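Local coordinates for protein epsilon (Streptococcus pyogenes, PDB 1GVN) that neutralizes its cognate zeta toxin as the antitoxin of a plasmid-borne type II toxin-antitoxin system that kills plasmid-free cells, at residues Asn77-Ser80 with Lys81-Asn85. Numbering follows the deposited sequence.
Sequences NRYS and KQVLN
Two backbone amides share Tyr79 O: Val83 N donates to Tyr79 O from 3.1 Å, nearly in line with the C=O bond, while Gln82 N, 3.0 Å from Tyr79 O, comes from above the carbonyl plane with a more bent N-H angle of 137°. Such a bifurcated acceptor combines an i+4 and an i+3 bond on one oxygen, here in the last turn of helix 63-83, the last of the three helices of the chain. One residue on, Leu84 N donates to Ser80 O, yet Leu84 itself has left helical geometry and centres an inverse gamma turn, closed by a weak bond from Asn85 N to Val83 O.

Tyr79 and Val83 cross at about a right angle, and Val83 CG2 lies 4.1 Å above the plane of the Tyr79 ring, offset toward its rim; both residues pack on Leu46 of helix 42-54 and on Ala68 of the second subunit. Toward helix 5-31, Asn77 OD1 and Ser80 OG both bond Arg24, and Ser80 OG is also bonded to Met76 O. Lys81 has CG anti to its carbonyl carbon (chi1 -64°), which starts the extended chain back along the helix past Asn77 O and brings CE to 3.7 Å from Asn77 OD1. Its NZ forms a salt bridge with an acidic side chain of the chain of another protein, and Asn77 ND2 hydrogen-bonds to an acidic side chain of that chain. On the exposed flank one water donates to Gln82 OE1 at 2.6 Å and, weakly, to Arg78 O, while at the helix end Leu84 CB packs 3.4 Å from Ser80 O.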
ATOM      1  N   ASN A  77       3.828  -1.821  -7.614  1.00 11.11           N
ATOM      2  CA  ASN A  77       3.931  -2.240  -9.005  1.00 11.89           C
ATOM      3  C   ASN A  77       3.878  -3.767  -8.975  1.00 13.08           C
ATOM      4  O   ASN A  77       3.131  -4.397  -9.730  1.00 11.81           O
ATOM      5  CB  ASN A  77       5.252  -1.751  -9.616  1.00 12.97           C
ATOM      6  CG  ASN A  77       5.365  -2.070 -11.100  1.00 15.49           C
ATOM      7  OD1 ASN A  77       4.394  -1.952 -11.849  1.00 14.56           O
ATOM      8  ND2 ASN A  77       6.563  -2.456 -11.536  1.00 14.76           N
ATOM      9  N   ARG A  78       4.656  -4.351  -8.071  1.00 12.04           N
ATOM     10  CA  ARG A  78       4.706  -5.801  -7.912  1.00 12.91           C
ATOM     11  C   ARG A  78       3.370  -6.358  -7.423  1.00 11.80           C
ATOM     12  O   ARG A  78       2.840  -7.308  -7.987  1.00 12.29           O
ATOM     13  CB  ARG A  78       5.801  -6.194  -6.909  1.00 13.75           C
ATOM     14  CG  ARG A  78       7.235  -5.941  -7.384  1.00 16.84           C
ATOM     15  CD  ARG A  78       8.233  -6.591  -6.432  1.00 19.28           C
ATOM     16  NE  ARG A  78       8.272  -5.951  -5.115  1.00 18.42           N
ATOM     17  CZ  ARG A  78       9.064  -4.927  -4.802  1.00 16.70           C
ATOM     18  NH1 ARG A  78       9.889  -4.420  -5.706  1.00 14.21           N
ATOM     19  NH2 ARG A  78       9.035  -4.413  -3.580  1.00 18.31           N
ATOM     20  N   TYR A  79       2.835  -5.760  -6.366  1.00  9.52           N
ATOM     21  CA  TYR A  79       1.575  -6.215  -5.790  1.00 12.09           C
ATOM     22  C   TYR A  79       0.376  -6.132  -6.737  1.00 12.29           C
ATOM     23  O   TYR A  79      -0.425  -7.065  -6.806  1.00 11.94           O
ATOM     24  CB  TYR A  79       1.269  -5.426  -4.513  1.00 10.36           C
ATOM     25  CG  TYR A  79      -0.043  -5.815  -3.871  1.00 11.73           C
ATOM     26  CD1 TYR A  79      -0.235  -7.091  -3.338  1.00 10.94           C
ATOM     27  CD2 TYR A  79      -1.109  -4.917  -3.830  1.00 11.13           C
ATOM     28  CE1 TYR A  79      -1.462  -7.461  -2.784  1.00 11.45           C
ATOM     29  CE2 TYR A  79      -2.332  -5.273  -3.283  1.00 10.89           C
ATOM     30  CZ  TYR A  79      -2.504  -6.543  -2.766  1.00 11.05           C
ATOM     31  OH  TYR A  79      -3.733  -6.901  -2.282  1.00 12.71           O
ATOM     32  N   SER A  80       0.249  -5.024  -7.463  1.00 13.00           N
ATOM     33  CA  SER A  80      -0.874  -4.859  -8.382  1.00 12.99           C
ATOM     34  C   SER A  80      -0.896  -5.961  -9.441  1.00 15.48           C
ATOM     35  O   SER A  80      -1.960  -6.480  -9.785  1.00 13.08           O
ATOM     36  CB  SER A  80      -0.826  -3.482  -9.061  1.00 12.68           C
ATOM     37  OG  SER A  80       0.350  -3.317  -9.828  1.00 12.00           O
ATOM     38  N   LYS A  81       0.278  -6.322  -9.950  1.00 16.50           N
ATOM     39  CA  LYS A  81       0.364  -7.362 -10.964  1.00 19.94           C
ATOM     40  C   LYS A  81      -0.185  -8.692 -10.456  1.00 21.52           C
ATOM     41  O   LYS A  81      -0.645  -9.516 -11.244  1.00 22.61           O
ATOM     42  CB  LYS A  81       1.812  -7.542 -11.422  1.00 20.20           C
ATOM     43  CG  LYS A  81       2.394  -6.330 -12.119  1.00 21.67           C
ATOM     44  CD  LYS A  81       3.815  -6.602 -12.598  1.00 22.05           C
ATOM     45  CE  LYS A  81       4.405  -5.387 -13.291  1.00 21.89           C
ATOM     46  NZ  LYS A  81       5.809  -5.630 -13.716  1.00 21.74           N
ATOM     47  N   GLN A  82      -0.146  -8.893  -9.141  1.00 22.63           N
ATOM     48  CA  GLN A  82      -0.639 -10.131  -8.543  1.00 24.15           C
ATOM     49  C   GLN A  82      -2.149 -10.123  -8.292  1.00 24.45           C
ATOM     50  O   GLN A  82      -2.851 -11.058  -8.671  1.00 25.92           O
ATOM     51  CB  GLN A  82       0.080 -10.413  -7.213  1.00 25.20           C
ATOM     52  CG  GLN A  82      -0.255 -11.781  -6.617  1.00 25.92           C
ATOM     53  CD  GLN A  82       0.367 -12.023  -5.250  1.00 26.51           C
ATOM     54  OE1 GLN A  82       1.515 -11.654  -5.000  1.00 28.82           O
ATOM     55  NE2 GLN A  82      -0.388 -12.668  -4.364  1.00 26.28           N
ATOM     56  N   VAL A  83      -2.649  -9.073  -7.651  1.00 24.99           N
ATOM     57  CA  VAL A  83      -4.072  -8.989  -7.336  1.00 27.01           C
ATOM     58  C   VAL A  83      -5.006  -8.846  -8.527  1.00 27.32           C
ATOM     59  O   VAL A  83      -6.159  -9.274  -8.467  1.00 26.95           O
ATOM     60  CB  VAL A  83      -4.365  -7.835  -6.374  1.00 28.78           C
ATOM     61  CG1 VAL A  83      -3.803  -8.153  -5.019  1.00 30.01           C
ATOM     62  CG2 VAL A  83      -3.774  -6.545  -6.910  1.00 29.26           C
ATOM     63  N   LEU A  84      -4.521  -8.235  -9.600  1.00 27.21           N
ATOM     64  CA  LEU A  84      -5.342  -8.050 -10.791  1.00 29.67           C
ATOM     65  C   LEU A  84      -5.394  -9.383 -11.523  1.00 32.24           C
ATOM     66  O   LEU A  84      -4.874  -9.533 -12.628  1.00 29.93           O
ATOM     67  CB  LEU A  84      -4.743  -6.938 -11.660  1.00 26.68           C
ATOM     68  CG  LEU A  84      -4.614  -5.629 -10.866  1.00 25.58           C
ATOM     69  CD1 LEU A  84      -4.059  -4.517 -11.740  1.00 25.30           C
ATOM     70  CD2 LEU A  84      -5.980  -5.239 -10.321  1.00 26.85           C
ATOM     71  N   ASN A  85      -6.089 -10.355 -10.901  1.00 36.86           N
ATOM     72  CA  ASN A  85      -6.165 -11.753 -11.311  1.00 42.35           C
ATOM     73  C   ASN A  85      -7.343 -11.987 -12.250  1.00 44.52           C
ATOM     74  O   ASN A  85      -7.179 -12.786 -13.235  1.00 44.13           O
ATOM     75  CB  ASN A  85      -6.276 -12.665 -10.088  1.00 43.98           C
ATOM     76  CG  ASN A  85      -6.286 -14.135 -10.458  1.00 46.13           C
ATOM     77  OD1 ASN A  85      -5.706 -14.534 -11.466  1.00 48.64           O
ATOM     78  ND2 ASN A  85      -6.943 -14.946  -9.637  1.00 46.46           N
TER
HETATM   79  O   HOH W   1       2.963  -9.549  -5.458  1.00 23.73           O